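PDB 6TTB: formate dehydrogenase from Staphylococcus aureus, which probably catalyses the NAD-dependent oxidation of formate to carbon dioxide, and is seen here with NAD bound. Local coordinates for residues 159-164 with 181-186; 188-193 with 213-218; 239-244 with 264-269; 296-301 with 318-323. All blocks are in the same frame, centred on the assembly; numbering follows the deposited sequence.

Interaction 1. Residues 159-164 with 181-186; sequences LRNYEE and NHAHEL
A Schellman motif ends helix 144-160 at N161, whose positive phi of 60° turns the chain out of the helix, and the extended 181-186 loop lies across this helix end, meeting it through N161, R160 and L159. The carbonyl oxygen of L159, in the last turn of the helix, takes the backbone N-H of H184 (L159 O to H184 N 2.9 Å) in a bent bond, 145° at the hydrogen and tilted from the carbonyl plane. A183 CA adds a C-H...O contact to L159 O at 3.6 Å. N161 covers the next part of the loop: its backbone puts CB against the H182 carbonyl (N161 CB to H182 O 3.4 Å), and with CG anti to the backbone N (chi1 -174°) the amide lies alongside H182, N161 ND2 to H182 CB 3.9 Å. Asparagine tolerates this left-handed backbone, and its ND2 also gives a weak hydrogen bond to V179 O. L159 suits the inner side, where its CD2 rests on the H184 CB at 3.8 Å. The aliphatic part of R160 runs beside the loop, CG to H184 O 3.6 Å, while its guanidinium goes on to S146 and E149 of the second subunit. E185 makes its salt bridge with R335 of that same subunit. Backbone bonding and apolar packing thus fix the loop to the helix end, and the two charged side chains leave it toward the dimer interface; any attraction between them is probably minor beside those outside partners.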
# COMPACT_ATOMS: atom_id res chain seq x y z
N LEU A 159 -2.23 -3.77 5.76
CA LEU A 159 -3.52 -3.90 6.45
C LEU A 159 -4.60 -4.31 5.46
O LEU A 159 -5.48 -5.09 5.77
CB LEU A 159 -3.90 -2.59 7.16
CG LEU A 159 -3.19 -2.38 8.50
CD1 LEU A 159 -2.76 -0.94 8.62
CD2 LEU A 159 -4.06 -2.79 9.69
N ARG A 160 -4.51 -3.83 4.25
CA ARG A 160 -5.60 -4.05 3.34
C ARG A 160 -5.42 -5.40 2.68
O ARG A 160 -6.33 -5.88 2.00
CB ARG A 160 -5.76 -2.87 2.37
CG ARG A 160 -6.27 -1.62 3.06
CD ARG A 160 -6.90 -0.64 2.12
NE ARG A 160 -8.10 -1.13 1.46
CZ ARG A 160 -9.30 -0.96 1.96
NH1 ARG A 160 -9.46 -0.39 3.16
NH2 ARG A 160 -10.36 -1.36 1.25
N ASN A 161 -4.27 -6.04 2.95
CA ASN A 161 -4.09 -7.37 2.42
C ASN A 161 -4.17 -7.29 0.88
O ASN A 161 -4.70 -8.17 0.19
CB ASN A 161 -5.11 -8.32 3.08
CG ASN A 161 -4.94 -9.78 2.74
OD1 ASN A 161 -3.82 -10.29 2.55
ND2 ASN A 161 -6.06 -10.47 2.63
N TYR A 162 -3.64 -6.19 0.33
CA TYR A 162 -3.48 -6.02 -1.09
C TYR A 162 -2.86 -7.25 -1.74
O TYR A 162 -3.14 -7.56 -2.88
CB TYR A 162 -2.57 -4.85 -1.37
CG TYR A 162 -2.18 -4.72 -2.81
CD1 TYR A 162 -3.06 -4.20 -3.76
CD2 TYR A 162 -0.96 -5.22 -3.25
CE1 TYR A 162 -2.74 -4.19 -5.12
CE2 TYR A 162 -0.62 -5.25 -4.60
CZ TYR A 162 -1.51 -4.70 -5.53
OH TYR A 162 -1.11 -4.61 -6.81
N GLU A 163 -1.96 -7.92 -1.04
CA GLU A 163 -1.20 -8.96 -1.72
C GLU A 163 -2.12 -10.07 -2.14
O GLU A 163 -2.02 -10.57 -3.24
CB GLU A 163 -0.09 -9.51 -0.86
CG GLU A 163 1.17 -8.71 -0.99
CD GLU A 163 1.77 -8.67 -2.38
OE1 GLU A 163 1.87 -9.75 -3.03
OE2 GLU A 163 2.12 -7.56 -2.81
N GLU A 164 -3.00 -10.45 -1.24
CA GLU A 164 -3.93 -11.52 -1.50
C GLU A 164 -4.91 -11.06 -2.55
O GLU A 164 -5.25 -11.81 -3.46
CB GLU A 164 -4.64 -11.94 -0.21
CG GLU A 164 -4.34 -13.37 0.16
CD GLU A 164 -4.71 -14.35 -0.95
OE1 GLU A 164 -5.89 -14.63 -1.07
OE2 GLU A 164 -3.82 -14.82 -1.69
N ASN A 181 -10.20 -12.53 5.24
CA ASN A 181 -9.64 -13.08 6.46
C ASN A 181 -8.56 -12.17 7.05
O ASN A 181 -8.44 -12.06 8.26
CB ASN A 181 -9.19 -14.52 6.24
CG ASN A 181 -8.93 -15.29 7.53
OD1 ASN A 181 -9.85 -15.89 8.11
ND2 ASN A 181 -7.68 -15.32 7.95
N HIS A 182 -7.82 -11.42 6.21
CA HIS A 182 -6.74 -10.59 6.75
C HIS A 182 -6.83 -9.13 6.30
O HIS A 182 -5.87 -8.38 6.42
CB HIS A 182 -5.40 -11.19 6.42
CG HIS A 182 -5.16 -12.49 7.13
ND1 HIS A 182 -5.25 -12.62 8.53
CD2 HIS A 182 -4.83 -13.73 6.65
CE1 HIS A 182 -5.04 -13.90 8.86
NE2 HIS A 182 -4.78 -14.60 7.72
N ALA A 183 -8.00 -8.73 5.85
CA ALA A 183 -8.18 -7.40 5.31
C ALA A 183 -8.85 -6.52 6.36
O ALA A 183 -9.83 -6.89 6.99
CB ALA A 183 -9.02 -7.51 4.07
N HIS A 184 -8.22 -5.38 6.58
CA HIS A 184 -8.52 -4.44 7.63
C HIS A 184 -8.54 -3.08 6.97
O HIS A 184 -7.85 -2.88 5.99
CB HIS A 184 -7.39 -4.41 8.66
CG HIS A 184 -7.36 -5.61 9.56
ND1 HIS A 184 -7.98 -5.62 10.83
CD2 HIS A 184 -6.79 -6.83 9.42
CE1 HIS A 184 -7.76 -6.79 11.40
NE2 HIS A 184 -7.09 -7.55 10.56
N GLU A 185 -9.42 -2.21 7.44
CA GLU A 185 -9.28 -0.80 7.23
C GLU A 185 -8.07 -0.31 8.00
O GLU A 185 -7.85 -0.71 9.14
CB GLU A 185 -10.54 -0.14 7.78
CG GLU A 185 -11.77 -0.68 7.12
CD GLU A 185 -12.94 0.26 7.22
OE1 GLU A 185 -13.56 0.50 6.19
OE2 GLU A 185 -13.20 0.78 8.34
N LEU A 186 -7.36 0.64 7.43
CA LEU A 186 -6.33 1.30 8.18
C LEU A 186 -6.98 2.20 9.24
O LEU A 186 -6.39 2.50 10.31
CB LEU A 186 -5.49 2.11 7.21
CG LEU A 186 -4.46 2.98 7.91
CD1 LEU A 186 -3.52 2.08 8.72
CD2 LEU A 186 -3.68 3.83 6.93

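Interaction 2. Residues 188-193 with 213-218; sequences HKTIGI and TLQHYD. With NAD (nicotinamide-adenine-dinucleotide), chain C.
Q215 O is gripped by two neighbours on strand 190-194: the N-H of I193 (Q215 O to I193 N 2.7 Å) approaches in the carbonyl plane, 163° at the hydrogen, and G192 CA adds a C-H...O contact at 3.2 Å. T213 O likewise takes I191 N, at 2.7 Å, but nearly head-on, with T190 CA beside it. In return, Q215 N donates to I191 O at 2.9 Å and Y217 N to I193 O, so that the parallel strands are knitted by bonds running both ways. On one face T190 and T213 lie side by side, pointing alike, and the CG2 of T190 also meets Q215 OE1 at 3.9 Å; beta-branched threonine suits an extended strand. Q215 NE2 goes on to S239 OG. These are the first two strands of the Rossmann beta-alpha-beta unit, joined through helix 198-207. On the opposite face, the part under that helix is apolar, with I191 CB against L214 CD2 at 4.0 Å. I193 reaches the glycine-rich turn that fits the GxGxxG pattern, and H216, the polar member further along, stacks its ring on F196 and bonds to S228 and N221. Just past the second strand, D218 does what an acid at this place does in NAD-binding Rossmann domains: its OD2 accepts from the adenosine ribose hydroxyl (NAD O3B to D218 OD2 3.1 Å). F196 N donates to the same OD2. The Y217 ring edge meets the adenine, its CE1 3.6 Å from NAD C2A.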
# COMPACT_ATOMS: atom_id res chain seq x y z
N HIS A 188 -8.87 3.88 12.26
CA HIS A 188 -9.11 3.52 13.66
C HIS A 188 -7.98 2.67 14.25
O HIS A 188 -8.03 2.35 15.41
CB HIS A 188 -10.52 2.89 13.87
CG HIS A 188 -11.69 3.80 13.60
ND1 HIS A 188 -11.88 5.03 14.27
CD2 HIS A 188 -12.69 3.72 12.71
CE1 HIS A 188 -12.96 5.64 13.80
NE2 HIS A 188 -13.45 4.88 12.80
N LYS A 189 -6.95 2.34 13.46
CA LYS A 189 -5.86 1.55 13.99
C LYS A 189 -4.89 2.48 14.72
O LYS A 189 -4.83 3.70 14.43
CB LYS A 189 -5.11 0.84 12.87
CG LYS A 189 -5.97 -0.06 11.97
CD LYS A 189 -5.94 -1.49 12.38
CE LYS A 189 -7.15 -2.26 11.89
NZ LYS A 189 -8.29 -1.34 11.78
N THR A 190 -4.08 1.89 15.63
CA THR A 190 -3.08 2.71 16.31
C THR A 190 -1.73 2.42 15.72
O THR A 190 -1.30 1.27 15.72
CB THR A 190 -3.04 2.45 17.82
OG1 THR A 190 -4.38 2.64 18.35
CG2 THR A 190 -2.01 3.28 18.57
N ILE A 191 -1.07 3.47 15.22
CA ILE A 191 0.22 3.28 14.57
C ILE A 191 1.34 3.87 15.42
O ILE A 191 1.31 5.05 15.77
CB ILE A 191 0.28 3.83 13.12
CG1 ILE A 191 -0.87 3.34 12.23
CG2 ILE A 191 1.59 3.47 12.51
CD1 ILE A 191 -1.27 1.91 12.51
N GLY A 192 2.40 3.07 15.62
CA GLY A 192 3.55 3.49 16.39
C GLY A 192 4.68 3.84 15.46
O GLY A 192 5.00 3.05 14.56
N ILE A 193 5.19 5.07 15.59
CA ILE A 193 6.30 5.54 14.77
C ILE A 193 7.55 5.49 15.63
O ILE A 193 7.70 6.29 16.53
CB ILE A 193 6.04 6.97 14.16
CG1 ILE A 193 4.88 6.99 13.14
CG2 ILE A 193 7.29 7.59 13.57
CD1 ILE A 193 3.75 7.88 13.58
N THR A 213 -5.01 6.47 15.43
CA THR A 213 -4.23 7.03 16.51
C THR A 213 -2.73 6.83 16.25
O THR A 213 -2.30 5.71 15.99
CB THR A 213 -4.63 6.42 17.85
OG1 THR A 213 -5.93 6.96 18.06
CG2 THR A 213 -3.72 6.86 18.96
N LEU A 214 -1.97 7.94 16.29
CA LEU A 214 -0.53 7.92 16.17
C LEU A 214 0.10 7.98 17.56
O LEU A 214 -0.20 8.88 18.34
CB LEU A 214 -0.12 9.16 15.39
CG LEU A 214 -0.65 9.17 13.97
CD1 LEU A 214 0.19 10.06 13.10
CD2 LEU A 214 -0.64 7.76 13.43
N GLN A 215 1.06 7.08 17.79
CA GLN A 215 2.06 7.22 18.85
C GLN A 215 3.46 7.21 18.22
O GLN A 215 3.70 6.54 17.24
CB GLN A 215 2.10 5.96 19.68
CG GLN A 215 0.84 5.61 20.42
CD GLN A 215 0.91 4.22 21.00
OE1 GLN A 215 1.44 3.32 20.40
NE2 GLN A 215 0.26 4.01 22.13
N HIS A 216 4.41 7.88 18.85
CA HIS A 216 5.79 7.78 18.48
C HIS A 216 6.66 7.64 19.71
O HIS A 216 6.27 8.02 20.81
CB HIS A 216 6.21 9.00 17.76
CG HIS A 216 6.22 10.20 18.62
ND1 HIS A 216 5.06 10.84 18.99
CD2 HIS A 216 7.25 10.95 19.09
CE1 HIS A 216 5.37 11.92 19.68
NE2 HIS A 216 6.71 12.02 19.72
N TYR A 217 7.85 7.05 19.48
CA TYR A 217 8.99 7.10 20.39
C TYR A 217 10.21 7.63 19.64
O TYR A 217 10.48 7.24 18.50
CB TYR A 217 9.32 5.70 20.93
CG TYR A 217 10.61 5.68 21.67
CD1 TYR A 217 11.80 5.77 20.96
CD2 TYR A 217 10.65 5.75 23.07
CE1 TYR A 217 13.00 5.93 21.61
CE2 TYR A 217 11.86 5.87 23.75
CZ TYR A 217 13.04 5.99 23.00
OH TYR A 217 14.26 6.04 23.58
N ASP A 218 10.93 8.53 20.28
CA ASP A 218 12.22 9.01 19.79
C ASP A 218 12.99 9.31 21.05
O ASP A 218 12.36 9.63 22.06
CB ASP A 218 12.02 10.27 18.94
CG ASP A 218 13.29 10.85 18.34
OD1 ASP A 218 14.26 11.01 19.11
OD2 ASP A 218 13.32 11.16 17.06
PA NAD C . 16.29 11.58 11.31
O1A NAD C . 17.62 11.80 11.95
O2A NAD C . 15.40 12.74 10.92
O5B NAD C . 15.45 10.48 12.14
C5B NAD C . 16.07 9.65 13.14
C4B NAD C . 15.47 10.01 14.48
O4B NAD C . 15.42 8.80 15.26
C3B NAD C . 16.26 11.06 15.30
O3B NAD C . 15.66 12.35 15.40
C2B NAD C . 16.45 10.42 16.69
O2B NAD C . 15.98 11.24 17.74
C1B NAD C . 15.73 9.07 16.61
N9A NAD C . 16.51 7.97 17.18
C8A NAD C . 17.85 8.00 17.52
N7A NAD C . 18.25 6.93 18.17
C5A NAD C . 17.09 6.19 18.36
C6A NAD C . 16.82 4.96 19.04
N6A NAD C . 17.71 4.28 19.74
N1A NAD C . 15.52 4.56 19.10
C2A NAD C . 14.60 5.27 18.44
N3A NAD C . 14.74 6.40 17.74
C4A NAD C . 16.01 6.82 17.74
O3 NAD C . 16.54 10.73 10.03
PN NAD C . 15.45 10.53 8.93
O1N NAD C . 15.78 11.50 7.83
O2N NAD C . 14.09 10.57 9.56
O5D NAD C . 15.80 9.01 8.47
C5D NAD C . 15.09 7.90 9.09
C4D NAD C . 15.82 6.66 8.72
O4D NAD C . 15.37 6.24 7.41
C3D NAD C . 17.35 6.87 8.64
O3D NAD C . 18.05 6.20 9.68
C2D NAD C . 17.73 6.43 7.23
O2D NAD C . 18.81 5.50 7.14
C1D NAD C . 16.47 5.80 6.65
N1N NAD C . 16.32 6.25 5.26
C2N NAD C . 16.18 5.27 4.22
C3N NAD C . 16.03 5.67 2.88
C7N NAD C . 15.59 4.65 1.81
O7N NAD C . 15.90 4.86 0.64
N7N NAD C . 14.86 3.58 2.19
C4N NAD C . 16.25 7.06 2.56
C5N NAD C . 16.41 8.00 3.59
C6N NAD C . 16.47 7.57 4.93

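Interaction 3. Residues 239-244 with 264-269; sequences SSDAIT and RMKKHS
The carboxylate of D241 meets the end of K266, whose CE and NZ lie above one face of its plane on the OD1 side; its other oxygen, OD2, is taken by the backbone N-H of T190. The salt bridge is long, D241 OD1 to K266 NZ 3.7 Å, and probably adds less than the bond to T190, which ties the start of strand 242-245 to its neighbour in the Rossmann-type sheet. The contact brings together the link from helix 233-239 into strand 242-245 and the loop that leads from helix 259-264 into strand 269-273. Lysine suits this partly exposed place because its long chain can lie along backbone oxygens before its amine reaches the acid: K266 CG is 3.6 Å from S240 O and CE is 3.5 Å from S239 O. Bends at chi2, chi3 and chi4 curl the chain round to D241. The loop itself is a type II beta turn from K266 to S269, closed by a weak backbone bond from S269 N to K266 O and reinforced by the hydroxyl of S269, which donates to that same carbonyl. With OG between the backbone N and the carbonyl carbon (chi1 43°), the short serine side chain can fold back on the turn. Deeper in, where the surroundings are buried, I243 and M265 reach toward each other tip to tip, the flexible thioether bent at chi3 so that the CE methyl meets I243 CD1 at 3.4 Å.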
# COMPACT_ATOMS: atom_id res chain seq x y z
N SER A 239 1.50 -1.67 22.36
CA SER A 239 0.17 -1.11 22.14
C SER A 239 -0.12 -0.86 20.65
O SER A 239 -1.30 -0.68 20.29
CB SER A 239 -0.11 0.13 22.98
OG SER A 239 0.86 1.17 22.70
N SER A 240 0.94 -0.86 19.80
CA SER A 240 0.77 -0.47 18.39
C SER A 240 0.10 -1.58 17.60
O SER A 240 0.46 -2.74 17.76
CB SER A 240 2.06 -0.05 17.73
OG SER A 240 2.67 1.06 18.42
N ASP A 241 -0.89 -1.18 16.75
CA ASP A 241 -1.48 -2.10 15.79
C ASP A 241 -0.45 -2.43 14.74
O ASP A 241 -0.28 -3.59 14.38
CB ASP A 241 -2.76 -1.56 15.20
CG ASP A 241 -3.89 -1.57 16.22
OD1 ASP A 241 -4.23 -2.65 16.68
OD2 ASP A 241 -4.34 -0.45 16.64
N ALA A 242 0.28 -1.43 14.26
CA ALA A 242 1.48 -1.75 13.50
C ALA A 242 2.50 -0.69 13.75
O ALA A 242 2.15 0.38 14.22
CB ALA A 242 1.19 -1.83 12.05
N ILE A 243 3.75 -0.97 13.38
CA ILE A 243 4.86 -0.09 13.68
C ILE A 243 5.66 0.16 12.43
O ILE A 243 5.98 -0.77 11.65
CB ILE A 243 5.75 -0.74 14.76
CG1 ILE A 243 5.07 -0.75 16.13
CG2 ILE A 243 7.09 -0.05 14.83
CD1 ILE A 243 5.68 -1.72 17.14
N THR A 244 6.07 1.40 12.25
CA THR A 244 6.95 1.74 11.16
C THR A 244 8.19 2.36 11.76
O THR A 244 8.09 3.15 12.71
CB THR A 244 6.22 2.60 10.10
OG1 THR A 244 7.08 2.94 9.02
CG2 THR A 244 5.64 3.89 10.61
N ARG A 264 7.15 -9.19 21.86
CA ARG A 264 6.48 -8.30 22.83
C ARG A 264 5.46 -7.43 22.11
O ARG A 264 4.69 -6.69 22.73
CB ARG A 264 7.52 -7.37 23.51
CG ARG A 264 8.66 -8.11 24.21
CD ARG A 264 9.11 -7.50 25.51
NE ARG A 264 10.37 -6.82 25.29
CZ ARG A 264 10.49 -5.52 25.00
NH1 ARG A 264 9.40 -4.76 24.92
NH2 ARG A 264 11.69 -4.98 24.82
N MET A 265 5.58 -7.43 20.79
CA MET A 265 4.69 -6.73 19.89
C MET A 265 3.34 -7.43 19.91
O MET A 265 3.28 -8.62 20.22
CB MET A 265 5.30 -6.81 18.48
CG MET A 265 6.35 -5.79 18.24
SD MET A 265 6.63 -5.47 16.41
CE MET A 265 4.98 -4.85 15.98
N LYS A 266 2.26 -6.68 19.67
CA LYS A 266 0.90 -7.24 19.74
C LYS A 266 0.81 -8.49 18.85
O LYS A 266 1.47 -8.53 17.80
CB LYS A 266 -0.05 -6.21 19.15
CG LYS A 266 -0.64 -5.22 20.11
CD LYS A 266 -2.12 -5.11 19.92
CE LYS A 266 -2.57 -3.77 19.42
NZ LYS A 266 -3.68 -3.32 20.29
N LYS A 267 -0.01 -9.51 19.24
CA LYS A 267 -0.25 -10.62 18.30
C LYS A 267 -0.97 -10.04 17.11
O LYS A 267 -1.63 -9.03 17.26
CB LYS A 267 -0.93 -11.87 18.89
N HIS A 268 -0.61 -10.52 15.91
CA HIS A 268 -1.35 -10.14 14.72
C HIS A 268 -1.06 -8.71 14.32
O HIS A 268 -1.89 -8.07 13.70
CB HIS A 268 -2.83 -10.28 15.04
CG HIS A 268 -3.20 -11.69 15.27
ND1 HIS A 268 -4.48 -12.17 15.04
CD2 HIS A 268 -2.44 -12.75 15.60
CE1 HIS A 268 -4.51 -13.46 15.28
NE2 HIS A 268 -3.27 -13.84 15.65
N SER A 269 0.09 -8.18 14.73
CA SER A 269 0.38 -6.80 14.35
C SER A 269 1.17 -6.79 13.04
O SER A 269 1.40 -7.86 12.45
CB SER A 269 1.09 -6.07 15.43
OG SER A 269 2.07 -6.89 15.98

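Interaction 4. Residues 296-301 with 318-323; sequences GYAGDV and RNAMTV. With NAD (nicotinamide-adenine-dinucleotide), chain C.
M321 brings its sulfur to the edge of the Y297 ring, almost in the ring plane: SD stands 4.5 Å from the ring centroid of Y297 and 85° off the ring normal, a Met-aromatic contact in which the sulfur meets the rim rather than the pi face. Bends at chi2 and chi3 (-55° and -51°) curl the unbranched thioether back across the strand pair to get there. The tyrosine ring also packs on helix 282-291, and its OH makes a weak bond with N273 ND2. On the opposite face the small methyls of A298 and A320 touch, CB to CB 3.6 Å, and leave room for helix 144-160 to lie close over them. Between the faces, A320 N donates to Y297 O at 2.8 Å, in the carbonyl plane; the bonds from Y297 N to R318 O and from T322 N to G299 O are weak. N319 shapes its own strand: its OD1 accepts from M321 N at 2.9 Å on a lone pair, an Asx turn, while ND2 is held by M316 O. Beyond the strand, D300 CB lies against T322, and its carboxylate splits its work, OD2 taking S326 N and OD1 making a weak bond with the carboxamide (NAD N7N to D300 OD1 3.4 Å). M321 and T322 also meet the second subunit, whose H166 bonds to M321 O. Two parallel strands that deliver their C-terminal ends to the nicotinamide side of NAD are typical of the Rossmann-type cofactor domain of D-2-hydroxyacid dehydrogenases.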
# COMPACT_ATOMS: atom_id res chain seq x y z
N GLY A 296 2.04 -9.34 9.22
CA GLY A 296 2.76 -9.01 7.99
C GLY A 296 3.99 -8.16 8.24
O GLY A 296 4.04 -7.48 9.27
N TYR A 297 4.98 -8.20 7.27
CA TYR A 297 6.13 -7.26 7.24
C TYR A 297 6.29 -6.69 5.83
O TYR A 297 6.21 -7.43 4.82
CB TYR A 297 7.45 -7.92 7.71
CG TYR A 297 8.74 -7.08 7.60
CD1 TYR A 297 9.46 -7.02 6.42
CD2 TYR A 297 9.28 -6.40 8.69
CE1 TYR A 297 10.67 -6.37 6.32
CE2 TYR A 297 10.47 -5.66 8.59
CZ TYR A 297 11.19 -5.67 7.40
OH TYR A 297 12.35 -4.91 7.22
N ALA A 298 6.48 -5.37 5.78
CA ALA A 298 6.97 -4.73 4.56
C ALA A 298 8.10 -3.78 4.88
O ALA A 298 8.46 -3.58 6.05
CB ALA A 298 5.88 -4.01 3.81
N GLY A 299 8.64 -3.19 3.78
CA GLY A 299 9.82 -2.36 3.76
C GLY A 299 10.65 -2.65 2.54
O GLY A 299 10.34 -3.59 1.84
N ASP A 300 11.76 -1.92 2.37
CA ASP A 300 12.57 -2.01 1.16
C ASP A 300 14.08 -2.06 1.49
O ASP A 300 14.92 -1.77 0.58
CB ASP A 300 12.24 -0.87 0.17
CG ASP A 300 12.86 0.49 0.54
OD1 ASP A 300 13.10 0.75 1.77
OD2 ASP A 300 13.12 1.30 -0.38
N VAL A 301 14.43 -2.38 2.76
CA VAL A 301 15.83 -2.25 3.19
C VAL A 301 16.31 -3.61 3.69
O VAL A 301 15.53 -4.32 4.31
CB VAL A 301 16.01 -1.16 4.26
CG1 VAL A 301 15.88 0.22 3.70
CG2 VAL A 301 15.08 -1.35 5.45
N ARG A 318 3.57 -13.63 3.69
CA ARG A 318 2.88 -12.37 3.98
C ARG A 318 3.87 -11.22 4.04
O ARG A 318 3.81 -10.40 4.93
CB ARG A 318 2.04 -12.50 5.26
CG ARG A 318 0.61 -12.98 4.99
CD ARG A 318 -0.11 -13.84 6.01
NE ARG A 318 0.55 -13.71 7.32
CZ ARG A 318 1.30 -14.66 7.90
NH1 ARG A 318 1.51 -15.83 7.28
NH2 ARG A 318 1.86 -14.41 9.08
N ASN A 319 4.82 -11.19 3.11
CA ASN A 319 5.76 -10.07 3.00
C ASN A 319 5.30 -9.12 1.91
O ASN A 319 4.64 -9.57 0.96
CB ASN A 319 7.22 -10.53 2.79
CG ASN A 319 7.59 -10.76 1.35
OD1 ASN A 319 7.88 -9.82 0.65
ND2 ASN A 319 7.63 -12.01 0.93
N ALA A 320 5.61 -7.80 2.08
CA ALA A 320 5.54 -6.83 0.98
C ALA A 320 6.87 -6.09 0.83
O ALA A 320 6.97 -4.82 0.82
CB ALA A 320 4.37 -5.93 1.10
N MET A 321 7.91 -6.90 0.69
CA MET A 321 9.21 -6.37 0.43
C MET A 321 9.17 -5.82 -0.98
O MET A 321 8.29 -6.14 -1.77
CB MET A 321 10.27 -7.48 0.52
CG MET A 321 10.46 -8.09 1.94
SD MET A 321 10.82 -6.83 3.14
CE MET A 321 12.17 -5.93 2.36
N THR A 322 10.01 -4.86 -1.22
CA THR A 322 10.51 -4.58 -2.51
C THR A 322 12.04 -4.54 -2.39
O THR A 322 12.61 -4.48 -1.30
CB THR A 322 9.93 -3.24 -2.97
OG1 THR A 322 10.51 -2.14 -2.25
CG2 THR A 322 8.42 -3.18 -2.88
N VAL A 323 12.72 -4.53 -3.52
CA VAL A 323 14.13 -4.21 -3.47
C VAL A 323 14.24 -2.72 -3.10
O VAL A 323 13.22 -2.06 -2.98
CB VAL A 323 14.79 -4.57 -4.81
CG1 VAL A 323 14.45 -6.00 -5.17
CG2 VAL A 323 14.27 -3.66 -5.88
PA NAD C . 16.29 11.58 11.31
O1A NAD C . 17.62 11.80 11.95
O2A NAD C . 15.40 12.74 10.92
O5B NAD C . 15.45 10.48 12.14
C5B NAD C . 16.07 9.65 13.14
C4B NAD C . 15.47 10.01 14.48
O4B NAD C . 15.42 8.80 15.26
C3B NAD C . 16.26 11.06 15.30
O3B NAD C . 15.66 12.35 15.40
C2B NAD C . 16.45 10.42 16.69
O2B NAD C . 15.98 11.24 17.74
C1B NAD C . 15.73 9.07 16.61
N9A NAD C . 16.51 7.97 17.18
C8A NAD C . 17.85 8.00 17.52
N7A NAD C . 18.25 6.93 18.17
C5A NAD C . 17.09 6.19 18.36
C6A NAD C . 16.82 4.96 19.04
N6A NAD C . 17.71 4.28 19.74
N1A NAD C . 15.52 4.56 19.10
C2A NAD C . 14.60 5.27 18.44
N3A NAD C . 14.74 6.40 17.74
C4A NAD C . 16.01 6.82 17.74
O3 NAD C . 16.54 10.73 10.03
PN NAD C . 15.45 10.53 8.93
O1N NAD C . 15.78 11.50 7.83
O2N NAD C . 14.09 10.57 9.56
O5D NAD C . 15.80 9.01 8.47
C5D NAD C . 15.09 7.90 9.09
C4D NAD C . 15.82 6.66 8.72
O4D NAD C . 15.37 6.24 7.41
C3D NAD C . 17.35 6.87 8.64
O3D NAD C . 18.05 6.20 9.68
C2D NAD C . 17.73 6.43 7.23
O2D NAD C . 18.81 5.50 7.14
C1D NAD C . 16.47 5.80 6.65
N1N NAD C . 16.32 6.25 5.26
C2N NAD C . 16.18 5.27 4.22
C3N NAD C . 16.03 5.67 2.88
C7N NAD C . 15.59 4.65 1.81
O7N NAD C . 15.90 4.86 0.64
N7N NAD C . 14.86 3.58 2.19
C4N NAD C . 16.25 7.06 2.56
C5N NAD C . 16.41 8.00 3.59
C6N NAD C . 16.47 7.57 4.93

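How the interactions relate
The four contacts follow one another along the chain, all within the NAD-binding domain. Interactions 2, 3 and 4 belong to one seven-stranded parallel sheet. Interactions 2 and 3, with centres about 10 Å apart, sit on the neighbouring strands 190-194 and 242-245 and touch each other. Interaction 4 lies about 20 Å (centre to centre) from interaction 2, toward the opposite edge of the sheet, yet both touch NAD: one at the adenosine, the other at the nicotinamide, so the cofactor spans the sheet's carboxyl ends. Interaction 1 touches interaction 2 through K189 and interaction 4 through E163; like interaction 4 it meets the second subunit, linking cofactor domain and dimer interface.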